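PDB 6IA8: tRNA uridine(34) acetyltransferase from Methanocaldococcus infernus, which catalyses formation of 5-carboxymethyluridine at wobble position 34 of tRNA from acetyl-CoA and S-adenosyl-L-methionine. Local coordinates for residues A[190-193]-A[194-198]; A[147-150]-A[151-155]; A[499-502]-A[503-507]; A[478-482]-A[483-487]. One frame throughout, in Å; residues are numbered along the deposited sequence. Where two conformers were deposited one is given.

Contact 1 (A[190-193]-A[194-198])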
loop_
_atom_site.group_PDB
_atom_site.type_symbol
_atom_site.label_atom_id
_atom_site.label_comp_id
_atom_site.label_asym_id
_atom_site.label_seq_id
_atom_site.Cartn_x
_atom_site.Cartn_y
_atom_site.Cartn_z
ATOM N N ILE A 190 4.428 6.264 3.468
ATOM C CA ILE A 190 5.678 6.976 3.220
ATOM C C ILE A 190 6.421 6.242 2.113
ATOM O O ILE A 190 6.601 5.024 2.181
ATOM C CB ILE A 190 6.530 7.076 4.496
ATOM C CG1 ILE A 190 5.765 7.873 5.550
ATOM C CG2 ILE A 190 7.873 7.806 4.204
ATOM C CD1 ILE A 190 6.494 8.007 6.827
ATOM N N GLU A 191 6.810 6.965 1.078
ATOM C CA GLU A 191 7.607 6.386 0.008
ATOM C C GLU A 191 9.073 6.586 0.344
ATOM O O GLU A 191 9.467 7.660 0.821
ATOM C CB GLU A 191 7.274 7.044 -1.331
ATOM C CG GLU A 191 5.791 7.037 -1.672
ATOM C CD GLU A 191 5.504 7.591 -3.054
ATOM O OE1 GLU A 191 6.378 8.274 -3.626
ATOM O OE2 GLU A 191 4.405 7.335 -3.577
ATOM N N THR A 192 9.887 5.561 0.095
ATOM C CA THR A 192 11.301 5.699 0.421
ATOM C C THR A 192 12.167 4.803 -0.444
ATOM O O THR A 192 11.702 3.796 -0.975
ATOM C CB THR A 192 11.575 5.372 1.896
ATOM O OG1 THR A 192 12.917 5.760 2.270
ATOM C CG2 THR A 192 11.380 3.869 2.144
ATOM N N ARG A 193 13.433 5.193 -0.592
ATOM C CA ARG A 193 14.403 4.337 -1.256
ATOM C C ARG A 193 14.759 3.185 -0.325
ATOM O O ARG A 193 14.805 3.372 0.894
ATOM C CB ARG A 193 15.668 5.113 -1.627
ATOM C CG ARG A 193 15.417 6.351 -2.472
ATOM C CD ARG A 193 16.743 6.988 -2.907
ATOM N NE ARG A 193 16.547 8.287 -3.541
ATOM C CZ ARG A 193 17.471 8.908 -4.264
ATOM N NH1 ARG A 193 17.201 10.091 -4.805
ATOM N NH2 ARG A 193 18.655 8.341 -4.459
ATOM N N PRO A 194 14.992 1.985 -0.860
ATOM C CA PRO A 194 15.256 0.838 0.021
ATOM C C PRO A 194 16.414 1.049 0.974
ATOM O O PRO A 194 16.401 0.472 2.065
ATOM C CB PRO A 194 15.552 -0.298 -0.961
ATOM C CG PRO A 194 14.787 0.085 -2.220
ATOM C CD PRO A 194 14.930 1.596 -2.284
ATOM N N ASP A 195 17.423 1.840 0.611
ATOM C CA ASP A 195 18.567 2.062 1.492
ATOM C C ASP A 195 18.334 3.167 2.516
ATOM O O ASP A 195 19.215 3.415 3.340
ATOM C CB ASP A 195 19.827 2.374 0.672
ATOM C CG ASP A 195 19.635 3.534 -0.290
ATOM O OD1 ASP A 195 18.517 3.697 -0.832
ATOM O OD2 ASP A 195 20.612 4.279 -0.516
ATOM N N TYR A 196 17.182 3.835 2.489
ATOM C CA TYR A 196 16.767 4.760 3.545
ATOM C C TYR A 196 15.788 4.093 4.503
ATOM O O TYR A 196 14.827 4.726 4.947
ATOM C CB TYR A 196 16.107 6.018 2.977
ATOM C CG TYR A 196 16.940 6.926 2.123
ATOM C CD1 TYR A 196 18.318 6.904 2.183
ATOM C CD2 TYR A 196 16.324 7.830 1.249
ATOM C CE1 TYR A 196 19.082 7.751 1.365
ATOM C CE2 TYR A 196 17.062 8.668 0.445
ATOM C CZ TYR A 196 18.439 8.630 0.503
ATOM O OH TYR A 196 19.166 9.474 -0.302
ATOM N N CYS A 197 15.969 2.819 4.828
ATOM C CA CYS A 197 14.984 2.085 5.615
ATOM C C CYS A 197 15.649 1.307 6.738
ATOM O O CYS A 197 15.464 0.096 6.879
ATOM C CB CYS A 197 14.199 1.158 4.708
ATOM S SG CYS A 197 12.580 0.984 5.234
ATOM N N SER A 198 16.434 2.015 7.550
ATOM C CA SER A 198 17.122 1.451 8.698
ATOM C C SER A 198 16.163 1.320 9.877
ATOM O O SER A 198 15.045 1.866 9.874
ATOM C CB SER A 198 18.275 2.352 9.120
ATOM O OG SER A 198 17.690 3.609 9.498
#

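Contact 2 (A[147-150]-A[151-155]). With SO4 (sulfate ion), chain F.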
loop_
_atom_site.group_PDB
_atom_site.type_symbol
_atom_site.label_atom_id
_atom_site.label_comp_id
_atom_site.label_asym_id
_atom_site.label_seq_id
_atom_site.Cartn_x
_atom_site.Cartn_y
_atom_site.Cartn_z
ATOM N N ARG A 147 15.334 13.171 5.360
ATOM C CA ARG A 147 15.293 14.557 5.815
ATOM C C ARG A 147 15.517 14.644 7.329
ATOM O O ARG A 147 15.392 13.663 8.070
ATOM C CB ARG A 147 13.956 15.212 5.450
ATOM C CG ARG A 147 13.626 15.179 3.960
ATOM C CD ARG A 147 14.533 16.101 3.175
ATOM N NE ARG A 147 14.317 17.505 3.521
ATOM C CZ ARG A 147 13.405 18.289 2.954
ATOM N NH1 ARG A 147 12.611 17.813 2.007
ATOM N NH2 ARG A 147 13.301 19.563 3.322
ATOM N N GLU A 148 15.844 15.847 7.788
ATOM C CA GLU A 148 15.987 16.083 9.214
ATOM C C GLU A 148 14.703 15.688 9.940
ATOM O O GLU A 148 13.592 15.935 9.460
ATOM C CB GLU A 148 16.301 17.558 9.472
ATOM C CG GLU A 148 17.150 18.270 8.415
ATOM C CD GLU A 148 16.309 18.857 7.275
ATOM O OE1 GLU A 148 15.861 18.072 6.404
ATOM O OE2 GLU A 148 16.073 20.092 7.257
ATOM N N ILE A 149 14.857 15.086 11.120
ATOM C CA ILE A 149 13.686 14.693 11.900
ATOM C C ILE A 149 12.812 15.906 12.197
ATOM O O ILE A 149 11.577 15.824 12.187
ATOM C CB ILE A 149 14.129 13.975 13.186
ATOM C CG1 ILE A 149 14.609 12.559 12.854
ATOM C CG2 ILE A 149 12.988 13.916 14.170
ATOM C CD1 ILE A 149 15.441 11.934 13.958
ATOM N N GLU A 150 13.443 17.046 12.476
ATOM C CA GLU A 150 12.704 18.279 12.713
ATOM C C GLU A 150 11.738 18.554 11.578
ATOM O O GLU A 150 10.574 18.891 11.815
ATOM C CB GLU A 150 13.666 19.457 12.872
ATOM C CG GLU A 150 12.998 20.821 12.913
ATOM C CD GLU A 150 14.003 21.959 13.007
ATOM O OE1 GLU A 150 15.190 21.733 12.695
ATOM O OE2 GLU A 150 13.608 23.077 13.400
ATOM N N TYR A 151 12.205 18.399 10.331
ATOM C CA TYR A 151 11.349 18.638 9.173
ATOM C C TYR A 151 10.255 17.588 9.057
ATOM O O TYR A 151 9.104 17.926 8.759
ATOM C CB TYR A 151 12.184 18.680 7.896
ATOM C CG TYR A 151 11.353 18.850 6.645
ATOM C CD1 TYR A 151 10.995 20.109 6.190
ATOM C CD2 TYR A 151 10.928 17.746 5.913
ATOM C CE1 TYR A 151 10.238 20.259 5.047
ATOM C CE2 TYR A 151 10.171 17.897 4.760
ATOM C CZ TYR A 151 9.829 19.147 4.335
ATOM O OH TYR A 151 9.063 19.313 3.197
ATOM N N GLN A 152 10.590 16.312 9.267
ATOM C CA GLN A 152 9.581 15.260 9.165
ATOM C C GLN A 152 8.453 15.473 10.168
ATOM O O GLN A 152 7.268 15.343 9.830
ATOM C CB GLN A 152 10.206 13.885 9.407
ATOM C CG GLN A 152 11.374 13.502 8.513
ATOM C CD GLN A 152 11.837 12.083 8.780
ATOM O OE1 GLN A 152 11.022 11.187 8.951
ATOM N NE2 GLN A 152 13.146 11.876 8.839
ATOM N N ASP A 153 8.811 15.712 11.432
ATOM C CA ASP A 153 7.799 15.894 12.467
ATOM C C ASP A 153 6.906 17.074 12.124
ATOM O O ASP A 153 5.676 16.986 12.206
ATOM C CB ASP A 153 8.460 16.095 13.833
ATOM C CG ASP A 153 9.127 14.846 14.347
ATOM O OD1 ASP A 153 9.005 13.781 13.691
ATOM O OD2 ASP A 153 9.760 14.931 15.413
ATOM N N TRP A 154 7.516 18.185 11.707
ATOM C CA TRP A 154 6.749 19.380 11.375
ATOM C C TRP A 154 5.838 19.125 10.184
ATOM O O TRP A 154 4.660 19.494 10.206
ATOM C CB TRP A 154 7.713 20.546 11.102
ATOM C CG TRP A 154 7.061 21.759 10.508
ATOM C CD1 TRP A 154 6.425 22.767 11.182
ATOM C CD2 TRP A 154 6.983 22.090 9.111
ATOM N NE1 TRP A 154 5.951 23.709 10.282
ATOM C CE2 TRP A 154 6.286 23.318 9.010
ATOM C CE3 TRP A 154 7.447 21.472 7.939
ATOM C CZ2 TRP A 154 6.029 23.930 7.788
ATOM C CZ3 TRP A 154 7.199 22.083 6.728
ATOM C CH2 TRP A 154 6.482 23.300 6.661
ATOM N N PHE A 155 6.352 18.455 9.150
ATOM C CA PHE A 155 5.561 18.255 7.937
ATOM C C PHE A 155 4.315 17.432 8.229
ATOM O O PHE A 155 3.200 17.769 7.796
ATOM C CB PHE A 155 6.417 17.572 6.875
ATOM C CG PHE A 155 5.801 17.576 5.513
ATOM C CD1 PHE A 155 4.878 16.617 5.158
ATOM C CD2 PHE A 155 6.143 18.550 4.590
ATOM C CE1 PHE A 155 4.314 16.620 3.893
ATOM C CE2 PHE A 155 5.587 18.565 3.328
ATOM C CZ PHE A 155 4.678 17.612 2.963
HETATM S S SO4 F . 3.748 25.846 13.022
HETATM O O1 SO4 F . 4.181 24.704 13.827
HETATM O O2 SO4 F . 2.335 25.692 12.685
HETATM O O3 SO4 F . 3.940 27.074 13.785
HETATM O O4 SO4 F . 4.525 25.931 11.780
#

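Contact 3 (A[499-502]-A[503-507]). With SO4 (sulfate ion), chain G; SO4 (sulfate ion), chain D.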
loop_
_atom_site.group_PDB
_atom_site.type_symbol
_atom_site.label_atom_id
_atom_site.label_comp_id
_atom_site.label_asym_id
_atom_site.label_seq_id
_atom_site.Cartn_x
_atom_site.Cartn_y
_atom_site.Cartn_z
ATOM N N ARG A 499 -7.386 4.307 15.980
ATOM C CA ARG A 499 -7.103 3.801 17.316
ATOM C C ARG A 499 -8.391 3.608 18.100
ATOM O O ARG A 499 -8.540 2.625 18.836
ATOM C CB ARG A 499 -6.151 4.768 18.027
ATOM C CG ARG A 499 -4.757 4.805 17.367
ATOM C CD ARG A 499 -3.851 5.877 17.964
ATOM N NE ARG A 499 -2.504 5.811 17.406
ATOM C CZ ARG A 499 -1.625 6.809 17.435
ATOM N NH1 ARG A 499 -1.946 7.966 17.995
ATOM N NH2 ARG A 499 -0.424 6.652 16.889
ATOM N N GLU A 500 -9.341 4.535 17.938
ATOM C CA GLU A 500 -10.596 4.460 18.683
ATOM C C GLU A 500 -11.320 3.156 18.385
ATOM O O GLU A 500 -11.931 2.560 19.275
ATOM C CB GLU A 500 -11.488 5.663 18.350
ATOM C CG GLU A 500 -12.584 5.922 19.355
ATOM C CD GLU A 500 -12.046 6.210 20.743
ATOM O OE1 GLU A 500 -12.228 5.359 21.640
ATOM O OE2 GLU A 500 -11.432 7.282 20.935
ATOM N N TYR A 501 -11.244 2.687 17.142
ATOM C CA TYR A 501 -11.901 1.442 16.761
ATOM C C TYR A 501 -11.342 0.271 17.550
ATOM O O TYR A 501 -12.098 -0.568 18.047
ATOM C CB TYR A 501 -11.725 1.200 15.262
ATOM C CG TYR A 501 -12.294 -0.120 14.758
ATOM C CD1 TYR A 501 -13.634 -0.234 14.391
ATOM C CD2 TYR A 501 -11.500 -1.247 14.677
ATOM C CE1 TYR A 501 -14.154 -1.442 13.928
ATOM C CE2 TYR A 501 -12.002 -2.462 14.217
ATOM C CZ TYR A 501 -13.333 -2.560 13.852
ATOM O OH TYR A 501 -13.832 -3.753 13.394
ATOM N N TYR A 502 -10.019 0.206 17.691
ATOM C CA TYR A 502 -9.415 -0.891 18.442
ATOM C C TYR A 502 -9.636 -0.750 19.945
ATOM O O TYR A 502 -9.714 -1.763 20.658
ATOM C CB TYR A 502 -7.921 -0.991 18.090
ATOM C CG TYR A 502 -7.733 -1.357 16.605
ATOM C CD1 TYR A 502 -8.009 -2.622 16.157
ATOM C CD2 TYR A 502 -7.328 -0.410 15.658
ATOM C CE1 TYR A 502 -7.889 -2.963 14.819
ATOM C CE2 TYR A 502 -7.214 -0.730 14.312
ATOM C CZ TYR A 502 -7.479 -2.023 13.904
ATOM O OH TYR A 502 -7.355 -2.379 12.581
ATOM N N ARG A 503 -9.754 0.476 20.446
ATOM C CA ARG A 503 -10.099 0.635 21.850
ATOM C C ARG A 503 -11.444 -0.005 22.144
ATOM O O ARG A 503 -11.609 -0.654 23.182
ATOM C CB ARG A 503 -10.117 2.111 22.244
ATOM C CG ARG A 503 -8.748 2.738 22.254
ATOM C CD ARG A 503 -8.738 4.128 22.976
ATOM N NE ARG A 503 -7.396 4.702 22.912
ATOM C CZ ARG A 503 -7.018 5.660 22.072
ATOM N NH1 ARG A 503 -7.888 6.189 21.215
ATOM N NH2 ARG A 503 -5.761 6.101 22.098
ATOM N N LYS A 504 -12.419 0.165 21.244
ATOM C CA LYS A 504 -13.716 -0.485 21.419
ATOM C C LYS A 504 -13.571 -2.001 21.532
ATOM O O LYS A 504 -14.403 -2.661 22.159
ATOM C CB LYS A 504 -14.642 -0.145 20.247
ATOM C CG LYS A 504 -15.505 1.091 20.412
ATOM C CD LYS A 504 -14.780 2.364 20.043
ATOM C CE LYS A 504 -15.726 3.560 20.056
ATOM N NZ LYS A 504 -16.747 3.495 18.970
ATOM N N LEU A 505 -12.549 -2.578 20.912
ATOM C CA LEU A 505 -12.330 -4.017 20.963
ATOM C C LEU A 505 -11.414 -4.442 22.107
ATOM O O LEU A 505 -10.928 -5.579 22.105
ATOM C CB LEU A 505 -11.751 -4.503 19.627
ATOM C CG LEU A 505 -12.554 -4.155 18.374
ATOM C CD1 LEU A 505 -11.985 -4.855 17.178
ATOM C CD2 LEU A 505 -14.022 -4.518 18.561
ATOM N N GLY A 506 -11.163 -3.565 23.075
ATOM C CA GLY A 506 -10.374 -3.916 24.239
ATOM C C GLY A 506 -8.884 -3.672 24.122
ATOM O O GLY A 506 -8.133 -4.079 25.015
ATOM N N TYR A 507 -8.425 -3.039 23.056
ATOM C CA TYR A 507 -7.010 -2.763 22.887
ATOM C C TYR A 507 -6.650 -1.443 23.555
ATOM O O TYR A 507 -7.489 -0.554 23.723
ATOM C CB TYR A 507 -6.651 -2.720 21.397
ATOM C CG TYR A 507 -6.652 -4.087 20.736
ATOM C CD1 TYR A 507 -7.839 -4.730 20.443
ATOM C CD2 TYR A 507 -5.461 -4.736 20.415
ATOM C CE1 TYR A 507 -7.849 -6.013 19.851
ATOM C CE2 TYR A 507 -5.456 -5.980 19.823
ATOM C CZ TYR A 507 -6.654 -6.630 19.567
ATOM O OH TYR A 507 -6.651 -7.889 19.012
HETATM S S SO4 G . -5.313 3.954 25.622
HETATM O O1 SO4 G . -5.281 3.368 24.286
HETATM O O2 SO4 G . -6.558 3.564 26.276
HETATM O O3 SO4 G . -5.242 5.406 25.512
HETATM O O4 SO4 G . -4.183 3.478 26.408
HETATM S S SO4 D . -17.203 -4.311 11.899
HETATM O O1 SO4 D . -17.030 -5.541 12.696
HETATM O O2 SO4 D . -18.676 -4.112 11.775
HETATM O O3 SO4 D . -16.561 -3.199 12.586
HETATM O O4 SO4 D . -16.641 -4.512 10.553
#

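Contact 4 (A[478-482]-A[483-487])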
loop_
_atom_site.group_PDB
_atom_site.type_symbol
_atom_site.label_atom_id
_atom_site.label_comp_id
_atom_site.label_asym_id
_atom_site.label_seq_id
_atom_site.Cartn_x
_atom_site.Cartn_y
_atom_site.Cartn_z
ATOM N N GLU A 478 -7.090 -13.307 17.040
ATOM C CA GLU A 478 -6.736 -13.524 18.436
ATOM C C GLU A 478 -6.742 -15.008 18.780
ATOM O O GLU A 478 -5.847 -15.492 19.489
ATOM C CB GLU A 478 -7.701 -12.760 19.342
ATOM C CG GLU A 478 -7.558 -11.225 19.164
ATOM C CD GLU A 478 -8.671 -10.452 19.831
ATOM O OE1 GLU A 478 -9.502 -11.058 20.525
ATOM O OE2 GLU A 478 -8.712 -9.236 19.642
ATOM N N ARG A 479 -7.747 -15.750 18.292
ATOM C CA ARG A 479 -7.808 -17.188 18.558
ATOM C C ARG A 479 -6.600 -17.904 17.964
ATOM O O ARG A 479 -5.970 -18.746 18.618
ATOM C CB ARG A 479 -9.099 -17.780 17.990
ATOM C CG ARG A 479 -9.310 -19.236 18.326
ATOM C CD ARG A 479 -10.408 -19.868 17.485
ATOM N NE ARG A 479 -9.999 -20.051 16.094
ATOM C CZ ARG A 479 -9.214 -21.035 15.668
ATOM N NH1 ARG A 479 -8.740 -21.926 16.526
ATOM N NH2 ARG A 479 -8.897 -21.126 14.385
ATOM N N ILE A 480 -6.262 -17.581 16.715
ATOM C CA ILE A 480 -5.130 -18.231 16.069
ATOM C C ILE A 480 -3.852 -17.914 16.826
ATOM O O ILE A 480 -3.042 -18.806 17.101
ATOM C CB ILE A 480 -5.031 -17.803 14.592
ATOM C CG1 ILE A 480 -6.210 -18.378 13.812
ATOM C CG2 ILE A 480 -3.697 -18.229 14.005
ATOM C CD1 ILE A 480 -6.287 -17.917 12.362
ATOM N N ALA A 481 -3.648 -16.630 17.158
ATOM C CA ALA A 481 -2.431 -16.220 17.842
ATOM C C ALA A 481 -2.258 -16.989 19.136
ATOM O O ALA A 481 -1.161 -17.465 19.439
ATOM C CB ALA A 481 -2.458 -14.722 18.122
ATOM N N LYS A 482 -3.340 -17.143 19.896
ATOM C CA LYS A 482 -3.246 -17.721 21.233
ATOM C C LYS A 482 -3.259 -19.242 21.184
ATOM O O LYS A 482 -2.427 -19.897 21.825
ATOM C CB LYS A 482 -4.393 -17.206 22.114
ATOM C CG LYS A 482 -4.417 -17.827 23.535
ATOM C CD LYS A 482 -5.533 -17.219 24.370
ATOM C CE LYS A 482 -5.384 -17.602 25.853
ATOM N NZ LYS A 482 -6.421 -16.954 26.685
ATOM N N GLU A 483 -4.214 -19.818 20.454
ATOM C CA GLU A 483 -4.422 -21.257 20.535
ATOM C C GLU A 483 -3.459 -22.018 19.635
ATOM O O GLU A 483 -3.021 -23.118 19.980
ATOM C CB GLU A 483 -5.866 -21.598 20.169
ATOM C CG GLU A 483 -6.908 -20.989 21.101
ATOM C CD GLU A 483 -8.335 -21.412 20.753
ATOM O OE1 GLU A 483 -8.546 -22.027 19.686
ATOM O OE2 GLU A 483 -9.244 -21.127 21.556
ATOM N N GLU A 484 -3.114 -21.454 18.484
ATOM C CA GLU A 484 -2.286 -22.162 17.521
ATOM C C GLU A 484 -0.813 -21.814 17.633
ATOM O O GLU A 484 0.024 -22.702 17.488
ATOM C CB GLU A 484 -2.768 -21.874 16.099
ATOM C CG GLU A 484 -1.947 -22.551 14.992
ATOM C CD GLU A 484 -2.619 -22.432 13.626
ATOM O OE1 GLU A 484 -3.824 -22.110 13.585
ATOM O OE2 GLU A 484 -1.944 -22.632 12.596
ATOM N N PHE A 485 -0.474 -20.547 17.868
ATOM C CA PHE A 485 0.919 -20.130 17.960
ATOM C C PHE A 485 1.376 -19.867 19.386
ATOM O O PHE A 485 2.563 -19.570 19.607
ATOM C CB PHE A 485 1.139 -18.888 17.092
ATOM C CG PHE A 485 1.040 -19.162 15.624
ATOM C CD1 PHE A 485 -0.176 -19.115 14.994
ATOM C CD2 PHE A 485 2.163 -19.486 14.877
ATOM C CE1 PHE A 485 -0.278 -19.399 13.629
ATOM C CE2 PHE A 485 2.074 -19.737 13.520
ATOM C CZ PHE A 485 0.858 -19.694 12.900
ATOM N N GLY A 486 0.486 -20.021 20.363
ATOM C CA GLY A 486 0.870 -19.870 21.756
ATOM C C GLY A 486 1.379 -18.498 22.144
ATOM O O GLY A 486 2.131 -18.383 23.111
ATOM N N LYS A 487 0.974 -17.447 21.437
ATOM C CA LYS A 487 1.387 -16.092 21.779
ATOM C C LYS A 487 0.555 -15.568 22.938
ATOM O O LYS A 487 -0.534 -16.071 23.222
ATOM C CB LYS A 487 1.236 -15.169 20.576
ATOM C CG LYS A 487 1.965 -15.672 19.325
ATOM C CD LYS A 487 3.454 -15.843 19.585
ATOM C CE LYS A 487 4.211 -16.135 18.274
ATOM N NZ LYS A 487 5.673 -16.289 18.480
HETATM O O HOH W 1 -6.142 -22.413 14.616
#

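Contact 1 (A[190-193]-A[194-198])
Tyr196 N donates to Arg193 O across 2.9 Å with an N-H...O angle of 153°, as the chain turns sharply just past the strand. Thr192 adds a looser polar contact on the same turn: its OG1 is 3.4 Å from Tyr196 O and 3.3 Å from Arg193 O, both at best weak, and one hydroxyl proton cannot serve the two fully. With OG1 anti to the backbone N (chi1 -169°), the hydroxyl also comes up against Tyr196 CB, 3.3 Å away, and lies at the edge of the tyrosine ring, near its plane. The turn closes the C-terminal end of strand 184-192 in the parallel sheet of the radical SAM domain and leads into helix 199-208, for which Ser198 is the N-cap. Outward from the backbone, the side chain of Arg193 is modelled in two conformers; in the one described, its extended chain runs alongside Tyr196 and in the same direction, with Arg193 CD 3.8 Å from Tyr196 CE2. In this conformer the guanidinium and ring planes are 26° apart, and Tyr196 OH sits over one face of the guanidinium, toward its rim. With an alanine here in place of Tyr196, the aliphatic chain of Arg193 would probably lose its flanking ring and be freer to swing. Asp195 bends back so that OD1 touches Arg193 CB at 3.3 Å; this buried oxygen has no polar partner in the model. Thr192 CG2 approaches Cys197 SG at 4.4 Å, and both residues pack on Leu215 of the next strand.

Contact 2 (A[147-150]-A[151-155])
Asp153 N donates to Ile149 O in a nearly straight 2.9 Å bond within the first turn of helix 149-164. The helix belongs to the radical SAM domain and begins after Glu148, its N-cap residue, whose carbonyl accepts from Gln152 N. Gln152 NE2 donates in turn to Arg147 O at 3.0 Å, so a side chain from the helix reaches back to the loop before it. The acceptor lies in the amide plane of Gln152, while NE2 stands above the plane of the Arg147 carbonyl.

Arg147, bent at chi2 and chi3 (-70° and -66°), folds its guanidinium flat over the Tyr151 ring in a cation-pi stack, its CZ 3.9 Å from the ring centroid and the planes 18° apart. NH2 lies over the middle of the ring. A weak salt bridge from Arg147 NE to Glu148 OE1, 3.3 Å long, may help to hold the guanidinium in this rotation. Tyr151 OH is hydrogen-bonded to Ser70 N, so a leucine in its place would probably cost the arginine its aromatic platform and leave that backbone amide without its mate. Ile149 CG2 rests 3.6 Å from Asp153 OD2, a carboxylate held by Gln204 and Lys207 of helix 199-208. Farther along, Trp154 NE1 donates to O4 of a sulfate ion at 3.0 Å, the oxygen lying in the plane of the indole.

Contact 3 (A[499-502]-A[503-507])
Helix 499-504 ends in a Schellman motif: Tyr507 N bonds to Tyr502 O at 3.0 Å, Gly506 N bonds to Arg503 O, and Gly506 takes the positive phi of 91° that reverses the chain. Before that, Arg503 N and Lys504 N make regular helical bonds to Arg499 O and Glu500 O. The reversal brings Tyr507 back to Tyr502, with Tyr507 CB 3.9 Å from Tyr502 CB. The carbonyl oxygen of Tyr502 lies at the edge of the Tyr507 ring. Tyr507 OH continues to Glu478 of helix 469-484.

One turn apart, the side chains of Tyr501 and Leu505 meet obliquely, Tyr501 CE2 3.8 Å from Leu505 CD1. Tyr501 projects with CG anti to its own amide nitrogen (chi1 176°), and its OH donates to O3 of a sulfate at 2.9 Å. The same sulfate is bound by the backbone nitrogens of Gly468, Gly470 and Arg471. On another side of the helix, the extended Arg503 carries its guanidinium past Arg499 CB, which lies over one face. Its NE donates to O1 of a second sulfate at 2.9 Å, in the guanidinium plane, and Arg503 NH1 makes a long 3.7 Å salt bridge to Glu500 OE2. NH1 also forms a salt bridge with Glu179, which pairs with Arg499 as well.

Tyr502, packed against Leu446, is assigned to the acetyl-CoA site by similarity, as are Gly470 and Arg471; the sulfate held by their amides and Tyr501 OH is therefore consistent with a site for a phosphate of the cofactor in this GNAT domain.

Contact 4 (A[478-482]-A[483-487])
Arg479 and Glu483, one turn apart on helix 469-484, cross with their guanidinium and carboxylate planes 72° from each other. Arg479 NH1 donates to Glu483 OE1 at 3.2 Å, a salt bridge in which the oxygen lies near the guanidinium plane and is met on its anti side, from out of the carboxylate plane. The bend at chi3 (71°) turns the arginine back for this, and Glu483 OE1 also touches Arg479 CG. Arg479 NH2 pairs with Glu476 and weakly with a water that donates to Glu484 OE1, although the arginine is poorly ordered.

Ile480 and Phe485 instead lie side by side, pointing the same way, with Ile480 CG2 3.6 Å from Phe485 CE1. Ile480 O sits in plane at the edge of that ring and accepts two amides, Glu484 N at 3.0 Å and Phe485 N at 3.2 Å, where the helix widens into a pi-type turn. Past it, Gly486 takes positive phi and Lys487 N bonds to Ala481 O at 2.9 Å.

The buried face of this helix end packs on the GNAT sheet: Ile480 meets Leu409 and Phe485 meets Ile407 of strand 404-413, Ala481 and Phe485 lie on Met441 of strand 440-448, and Glu484 forms a salt bridge to Arg396 of strand 392-401.

From the N terminus the order is contact 2, contact 1, contact 4 and contact 3, each a local turn that finishes before the next begins, so none nests or crosses. Contact 2 opens helix 149-164 and contact 1 leaves strand 184-192 for helix 199-208, both in the radical SAM domain; their centres are 15 Å apart, and helix 199-208 touches residues of both. Contacts 4 and 3 end helices 469-484 and 499-504 of the acetyltransferase domain. These two touch directly, Tyr507 OH lying 2.5 Å from Glu478 OE2, a probable hydrogen bond. Centres of contacts 1 and 3 are about 30 Å apart, across the two domains.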